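Local coordinates for putative malic enzyme ((S)-malate:NAD+ oxidoreductase (decarboxylating)) (Streptococcus pyogenes, PDB 2A9F), which probably catalyses the NAD+-dependent oxidative decarboxylation of (S)-malate, with the help of a divalent metal ion such as magnesium or manganese, at residues A[295-300]-A[313-318]; A[174-179]-A[347-352]. All blocks are in the same frame, centred on the assembly; numbering follows the deposited sequence.

Contact 1 (A[295-300]-A[313-318]); sequences IYPDEA and SDFPNQ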
ATOM      1  N   ILE A 295      -7.944   4.165  38.065  1.00 63.62           N
ATOM      2  CA  ILE A 295      -9.041   4.309  39.019  1.00 62.83           C
ATOM      3  C   ILE A 295     -10.324   4.680  38.288  1.00 64.45           C
ATOM      4  O   ILE A 295     -10.376   5.689  37.585  1.00 64.23           O
ATOM      5  CB  ILE A 295      -8.742   5.373  40.106  1.00 60.48           C
ATOM      6  CG1 ILE A 295      -9.822   5.314  41.186  1.00 58.03           C
ATOM      7  CG2 ILE A 295      -8.668   6.758  39.495  1.00 59.11           C
ATOM      8  CD1 ILE A 295      -9.551   6.192  42.382  1.00 57.14           C
ATOM      9  N   TYR A 296     -11.358   3.857  38.444  1.00 65.76           N
ATOM     10  CA  TYR A 296     -12.627   4.118  37.777  1.00 68.66           C
ATOM     11  C   TYR A 296     -13.173   5.493  38.156  1.00 70.89           C
ATOM     12  O   TYR A 296     -13.210   5.855  39.329  1.00 71.20           O
ATOM     13  CB  TYR A 296     -13.648   3.023  38.110  1.00 69.29           C
ATOM     14  CG  TYR A 296     -13.235   1.657  37.612  1.00 69.80           C
ATOM     15  CD1 TYR A 296     -12.361   0.857  38.348  1.00 70.35           C
ATOM     16  CD2 TYR A 296     -13.670   1.189  36.375  1.00 69.07           C
ATOM     17  CE1 TYR A 296     -11.931  -0.376  37.858  1.00 71.07           C
ATOM     18  CE2 TYR A 296     -13.246  -0.036  35.877  1.00 69.80           C
ATOM     19  CZ  TYR A 296     -12.377  -0.812  36.617  1.00 71.84           C
ATOM     20  OH  TYR A 296     -11.938  -2.015  36.110  1.00 72.05           O
ATOM     21  N   PRO A 297     -13.602   6.277  37.152  1.00 72.67           N
ATOM     22  CA  PRO A 297     -14.156   7.632  37.270  1.00 73.36           C
ATOM     23  C   PRO A 297     -15.137   7.883  38.411  1.00 74.48           C
ATOM     24  O   PRO A 297     -15.021   8.882  39.127  1.00 74.70           O
ATOM     25  CB  PRO A 297     -14.791   7.854  35.906  1.00 73.40           C
ATOM     26  CG  PRO A 297     -13.850   7.136  35.007  1.00 73.69           C
ATOM     27  CD  PRO A 297     -13.604   5.842  35.742  1.00 72.58           C
ATOM     28  N   ASP A 298     -16.111   6.992  38.568  1.00 75.60           N
ATOM     29  CA  ASP A 298     -17.106   7.124  39.625  1.00 76.08           C
ATOM     30  C   ASP A 298     -16.415   6.891  40.964  1.00 75.78           C
ATOM     31  O   ASP A 298     -16.610   7.639  41.922  1.00 74.41           O
ATOM     32  CB  ASP A 298     -18.233   6.102  39.416  1.00 77.46           C
ATOM     33  CG  ASP A 298     -17.777   4.663  39.636  1.00 79.24           C
ATOM     34  OD1 ASP A 298     -16.726   4.271  39.082  1.00 79.18           O
ATOM     35  OD2 ASP A 298     -18.478   3.924  40.362  1.00 80.06           O
ATOM     36  N   GLU A 299     -15.593   5.849  41.006  1.00 76.05           N
ATOM     37  CA  GLU A 299     -14.850   5.487  42.202  1.00 76.72           C
ATOM     38  C   GLU A 299     -13.891   6.593  42.645  1.00 75.70           C
ATOM     39  O   GLU A 299     -13.407   6.590  43.774  1.00 75.70           O
ATOM     40  CB  GLU A 299     -14.073   4.184  41.950  1.00 79.12           C
ATOM     41  CG  GLU A 299     -13.189   3.749  43.112  1.00 83.74           C
ATOM     42  CD  GLU A 299     -13.913   3.821  44.451  1.00 86.27           C
ATOM     43  OE1 GLU A 299     -14.956   3.145  44.605  1.00 87.98           O
ATOM     44  OE2 GLU A 299     -13.442   4.557  45.347  1.00 86.39           O
ATOM     45  N   ALA A 300     -13.626   7.547  41.759  1.00 74.92           N
ATOM     46  CA  ALA A 300     -12.713   8.642  42.070  1.00 74.16           C
ATOM     47  C   ALA A 300     -13.431   9.979  42.232  1.00 73.96           C
ATOM     48  O   ALA A 300     -12.820  10.987  42.599  1.00 73.13           O
ATOM     49  CB  ALA A 300     -11.643   8.747  40.988  1.00 73.98           C
ATOM     50  N   SER A 313     -15.282   4.124  26.944  1.00 68.32           N
ATOM     51  CA  SER A 313     -16.527   4.661  26.407  1.00 68.17           C
ATOM     52  C   SER A 313     -17.704   4.759  27.370  1.00 68.01           C
ATOM     53  O   SER A 313     -18.576   5.609  27.199  1.00 68.54           O
ATOM     54  CB  SER A 313     -16.950   3.833  25.199  1.00 67.22           C
ATOM     55  OG  SER A 313     -17.133   2.479  25.571  1.00 65.61           O
ATOM     56  N   ASP A 314     -17.745   3.895  28.374  1.00 67.86           N
ATOM     57  CA  ASP A 314     -18.853   3.923  29.323  1.00 69.08           C
ATOM     58  C   ASP A 314     -18.875   5.133  30.266  1.00 68.86           C
ATOM     59  O   ASP A 314     -19.943   5.596  30.647  1.00 68.81           O
ATOM     60  CB  ASP A 314     -18.886   2.627  30.144  1.00 71.20           C
ATOM     61  CG  ASP A 314     -17.590   2.367  30.878  1.00 73.85           C
ATOM     62  OD1 ASP A 314     -16.542   2.214  30.205  1.00 73.41           O
ATOM     63  OD2 ASP A 314     -17.625   2.313  32.126  1.00 73.54           O
ATOM     64  N   PHE A 315     -17.707   5.644  30.644  1.00 68.07           N
ATOM     65  CA  PHE A 315     -17.655   6.797  31.542  1.00 66.57           C
ATOM     66  C   PHE A 315     -17.538   8.086  30.743  1.00 64.18           C
ATOM     67  O   PHE A 315     -17.180   8.070  29.570  1.00 63.38           O
ATOM     68  CB  PHE A 315     -16.476   6.678  32.520  1.00 66.95           C
ATOM     69  CG  PHE A 315     -16.608   5.540  33.495  1.00 67.51           C
ATOM     70  CD1 PHE A 315     -17.535   5.598  34.531  1.00 67.59           C
ATOM     71  CD2 PHE A 315     -15.818   4.397  33.367  1.00 69.19           C
ATOM     72  CE1 PHE A 315     -17.678   4.535  35.426  1.00 69.11           C
ATOM     73  CE2 PHE A 315     -15.951   3.323  34.258  1.00 69.71           C
ATOM     74  CZ  PHE A 315     -16.885   3.393  35.290  1.00 69.46           C
ATOM     75  N   PRO A 316     -17.861   9.223  31.370  1.00 63.33           N
ATOM     76  CA  PRO A 316     -17.796  10.538  30.727  1.00 61.89           C
ATOM     77  C   PRO A 316     -16.362  10.992  30.513  1.00 60.16           C
ATOM     78  O   PRO A 316     -15.466  10.608  31.263  1.00 59.94           O
ATOM     79  CB  PRO A 316     -18.531  11.445  31.716  1.00 62.57           C
ATOM     80  CG  PRO A 316     -19.460  10.505  32.425  1.00 64.56           C
ATOM     81  CD  PRO A 316     -18.577   9.311  32.652  1.00 63.47           C
ATOM     82  N   ASN A 317     -16.152  11.819  29.496  1.00 57.80           N
ATOM     83  CA  ASN A 317     -14.827  12.333  29.198  1.00 57.74           C
ATOM     84  C   ASN A 317     -13.875  11.251  28.715  1.00 59.23           C
ATOM     85  O   ASN A 317     -12.910  10.907  29.403  1.00 59.22           O
ATOM     86  CB  ASN A 317     -14.219  12.997  30.430  1.00 55.54           C
ATOM     87  CG  ASN A 317     -15.038  14.147  30.929  1.00 53.11           C
ATOM     88  OD1 ASN A 317     -15.135  15.192  30.283  1.00 51.06           O
ATOM     89  ND2 ASN A 317     -15.647  13.963  32.092  1.00 54.55           N
ATOM     90  N   GLN A 318     -14.153  10.704  27.538  1.00 60.34           N
ATOM     91  CA  GLN A 318     -13.288   9.689  26.968  1.00 60.96           C
ATOM     92  C   GLN A 318     -12.225  10.380  26.124  1.00 61.12           C
ATOM     93  O   GLN A 318     -12.533  11.203  25.250  1.00 62.60           O
ATOM     94  CB  GLN A 318     -14.090   8.707  26.113  1.00 60.99           C
ATOM     95  CG  GLN A 318     -13.259   7.988  25.065  1.00 62.79           C
ATOM     96  CD  GLN A 318     -13.831   6.638  24.687  1.00 66.51           C
ATOM     97  OE1 GLN A 318     -15.050   6.466  24.601  1.00 67.68           O
ATOM     98  NE2 GLN A 318     -12.950   5.667  24.449  1.00 65.64           N
TER

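Contact 2 (A[174-179]-A[347-352]); sequences AIFNSL and AAAKGI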
ATOM      1  N   ALA A 174      -7.356  17.931  26.695  1.00 46.29           N
ATOM      2  CA  ALA A 174      -8.298  17.752  27.785  1.00 45.71           C
ATOM      3  C   ALA A 174      -7.913  18.566  29.020  1.00 46.13           C
ATOM      4  O   ALA A 174      -8.755  18.844  29.871  1.00 44.59           O
ATOM      5  CB  ALA A 174      -8.408  16.283  28.143  1.00 45.22           C
ATOM      6  N   ILE A 175      -6.647  18.947  29.145  1.00 46.39           N
ATOM      7  CA  ILE A 175      -6.294  19.737  30.310  1.00 46.00           C
ATOM      8  C   ILE A 175      -6.457  21.214  29.958  1.00 46.84           C
ATOM      9  O   ILE A 175      -6.934  21.984  30.778  1.00 48.17           O
ATOM     10  CB  ILE A 175      -4.843  19.447  30.861  1.00 44.34           C
ATOM     11  CG1 ILE A 175      -3.827  20.401  30.253  1.00 43.75           C
ATOM     12  CG2 ILE A 175      -4.436  18.006  30.596  1.00 40.66           C
ATOM     13  CD1 ILE A 175      -2.518  20.398  31.003  1.00 46.19           C
ATOM     14  N   PHE A 176      -6.077  21.611  28.748  1.00 46.43           N
ATOM     15  CA  PHE A 176      -6.242  23.006  28.351  1.00 47.76           C
ATOM     16  C   PHE A 176      -7.668  23.411  28.739  1.00 48.34           C
ATOM     17  O   PHE A 176      -7.912  24.498  29.288  1.00 46.67           O
ATOM     18  CB  PHE A 176      -6.071  23.166  26.844  1.00 49.15           C
ATOM     19  CG  PHE A 176      -4.653  23.097  26.380  1.00 50.51           C
ATOM     20  CD1 PHE A 176      -4.346  22.532  25.145  1.00 51.58           C
ATOM     21  CD2 PHE A 176      -3.623  23.618  27.156  1.00 52.26           C
ATOM     22  CE1 PHE A 176      -3.032  22.482  24.684  1.00 52.55           C
ATOM     23  CE2 PHE A 176      -2.299  23.574  26.708  1.00 53.74           C
ATOM     24  CZ  PHE A 176      -2.003  23.004  25.470  1.00 53.92           C
ATOM     25  N   ASN A 177      -8.606  22.516  28.461  1.00 49.26           N
ATOM     26  CA  ASN A 177      -9.990  22.772  28.794  1.00 51.36           C
ATOM     27  C   ASN A 177     -10.227  22.596  30.280  1.00 51.60           C
ATOM     28  O   ASN A 177     -11.135  23.193  30.848  1.00 50.09           O
ATOM     29  CB  ASN A 177     -10.909  21.858  27.986  1.00 52.51           C
ATOM     30  CG  ASN A 177     -11.225  22.427  26.626  1.00 51.34           C
ATOM     31  OD1 ASN A 177     -10.839  23.557  26.314  1.00 53.27           O
ATOM     32  ND2 ASN A 177     -11.929  21.658  25.807  1.00 51.74           N
ATOM     33  N   SER A 178      -9.408  21.769  30.913  1.00 53.06           N
ATOM     34  CA  SER A 178      -9.544  21.572  32.342  1.00 55.37           C
ATOM     35  C   SER A 178      -9.034  22.798  33.085  1.00 56.93           C
ATOM     36  O   SER A 178      -9.595  23.179  34.102  1.00 57.50           O
ATOM     37  CB  SER A 178      -8.796  20.321  32.779  1.00 54.29           C
ATOM     38  OG  SER A 178      -9.655  19.205  32.643  1.00 55.02           O
ATOM     39  N   LEU A 179      -7.977  23.414  32.566  1.00 59.65           N
ATOM     40  CA  LEU A 179      -7.404  24.612  33.163  1.00 63.01           C
ATOM     41  C   LEU A 179      -8.515  25.647  33.290  1.00 65.90           C
ATOM     42  O   LEU A 179      -8.801  26.151  34.381  1.00 64.80           O
ATOM     43  CB  LEU A 179      -6.298  25.165  32.264  1.00 63.78           C
ATOM     44  CG  LEU A 179      -5.143  24.227  31.896  1.00 64.12           C
ATOM     45  CD1 LEU A 179      -4.141  24.956  31.018  1.00 63.46           C
ATOM     46  CD2 LEU A 179      -4.461  23.737  33.168  1.00 65.79           C
ATOM     47  N   ALA A 347      -0.171  22.110  18.815  1.00 54.44           N
ATOM     48  CA  ALA A 347      -1.044  22.878  17.937  1.00 53.96           C
ATOM     49  C   ALA A 347      -2.343  22.091  17.828  1.00 53.76           C
ATOM     50  O   ALA A 347      -3.433  22.637  18.016  1.00 54.59           O
ATOM     51  CB  ALA A 347      -0.403  23.035  16.570  1.00 53.66           C
ATOM     52  N   ALA A 348      -2.214  20.796  17.556  1.00 52.91           N
ATOM     53  CA  ALA A 348      -3.372  19.921  17.436  1.00 52.40           C
ATOM     54  C   ALA A 348      -4.202  19.943  18.711  1.00 52.62           C
ATOM     55  O   ALA A 348      -5.430  19.947  18.660  1.00 52.90           O
ATOM     56  CB  ALA A 348      -2.924  18.494  17.125  1.00 50.56           C
ATOM     57  N   ALA A 349      -3.529  19.969  19.856  1.00 52.83           N
ATOM     58  CA  ALA A 349      -4.220  19.978  21.142  1.00 52.36           C
ATOM     59  C   ALA A 349      -5.060  21.225  21.364  1.00 52.10           C
ATOM     60  O   ALA A 349      -6.152  21.147  21.921  1.00 51.87           O
ATOM     61  CB  ALA A 349      -3.220  19.824  22.272  1.00 52.10           C
ATOM     62  N   LYS A 350      -4.553  22.378  20.948  1.00 52.38           N
ATOM     63  CA  LYS A 350      -5.318  23.612  21.118  1.00 53.90           C
ATOM     64  C   LYS A 350      -6.531  23.584  20.198  1.00 53.28           C
ATOM     65  O   LYS A 350      -7.644  23.893  20.622  1.00 52.33           O
ATOM     66  CB  LYS A 350      -4.450  24.835  20.816  1.00 56.31           C
ATOM     67  CG  LYS A 350      -3.496  25.213  21.942  1.00 58.53           C
ATOM     68  CD  LYS A 350      -2.489  26.260  21.473  1.00 61.05           C
ATOM     69  CE  LYS A 350      -1.540  26.659  22.600  1.00 61.63           C
ATOM     70  NZ  LYS A 350      -0.489  27.601  22.136  1.00 62.32           N
ATOM     71  N   GLY A 351      -6.298  23.194  18.943  1.00 52.84           N
ATOM     72  CA  GLY A 351      -7.370  23.097  17.964  1.00 51.19           C
ATOM     73  C   GLY A 351      -8.472  22.240  18.542  1.00 51.00           C
ATOM     74  O   GLY A 351      -9.634  22.649  18.612  1.00 53.52           O
ATOM     75  N   ILE A 352      -8.108  21.043  18.978  1.00 48.89           N
ATOM     76  CA  ILE A 352      -9.083  20.155  19.581  1.00 46.12           C
ATOM     77  C   ILE A 352      -9.781  20.916  20.710  1.00 46.45           C
ATOM     78  O   ILE A 352     -11.007  20.861  20.851  1.00 45.14           O
ATOM     79  CB  ILE A 352      -8.395  18.889  20.158  1.00 42.38           C
ATOM     80  CG1 ILE A 352      -7.935  17.983  19.023  1.00 39.37           C
ATOM     81  CG2 ILE A 352      -9.336  18.150  21.095  1.00 42.17           C
ATOM     82  CD1 ILE A 352      -7.575  16.578  19.487  1.00 40.51           C
TER

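Contact 1 (A[295-300]-A[313-318])
F315 lays its ring over P297, in the short helix 297-301, while Y296 and D298 meet the outer part of the same ring. Followed outward, the phenylalanine starts at CB, which sits 3.6 Å from CG of P297; its CG meets that same proline carbon at 3.5 Å. With CG of F315 anti to its own carbonyl carbon (chi1 -66°), the ring reaches across the proline. CD1 then lies near CB of P297, and CD2 near CD of P297. The proline CD stands 3.7 Å from the ring centroid and 16° off the ring normal, a CH-pi contact over one face. Farther out, CE2 touches CD2 of Y296 at 3.8 Å, near the plane of the tyrosine ring and at its edge. CE1 and CZ pass OD1 of D298, 3.8 Å from CE1, with the carboxylate plane turned 17° from the ring. P297 also rests on V308 and T310 of strand 307-310, and F315, in the loop that follows, closes over it within the NAD-binding domain. No hydrogen bond crosses here: dispersion and CH-pi contact join the loop to the helix, and the D298 carboxylate approaches the ring obliquely.

Contact 2 (A[174-179]-A[347-352])
The ring of F176 meets helix 342-354 with its edge: CB of A349 lies near the ring plane, and O of A349 also lies in that plane, 3.9 Å from CD1. CG of K350 approaches CE1 of F176 obliquely at 3.9 Å. This is helix-helix packing in the Rossmann-type NAD-binding domain, between helix 162-180 and helix 342-354, whose segments lie far apart in sequence. The nearest CA atoms are those of F176 and K350, 7.3 Å apart. F176 leaves its backbone toward the other helix, its CG anti to its carbonyl carbon (chi1 -76°), and presents the CD1-CE1 side of the ring. Of the lysine side chain only CG touches the ring, and the chain beyond it runs extended. On the neighbouring turns of helix 162-180, I169 and L172 also touch A349, which is thus buried among apolar side chains. A174, I175 and S178 turn to F286 of strand 284-287, joining the helix to the mixed sheet. Next to F176, N177 gives its ND2 to O of T363 in a hydrogen bond. Inside helix 162-180, OG of S178 donates to O of A174 at 2.9 Å, the C=O...donor angle being 153°. The closest meeting between the two segments is CE1 of F176 with CB of A349, at 3.6 Å.

In the fold
Both contacts lie within the NAD-binding domain and each turns on a phenylalanine, yet they share no helix or strand. Contact 1 is the more peripheral, its centre about 20 Å from the centre of the chain against about 14 Å for contact 2, and it joins a loop to a short helix. Contact 2 joins two long helices, one of them packed on strand 284-287. Each is partly buried. In contact 1 the ring is met on a face by proline; in contact 2 the ring edge meets alanine, with lysine oblique. The centres are about 19 Å apart, the nearest atoms about 7 Å. T363 links their surroundings, meeting N317 weakly and N177 by hydrogen bond.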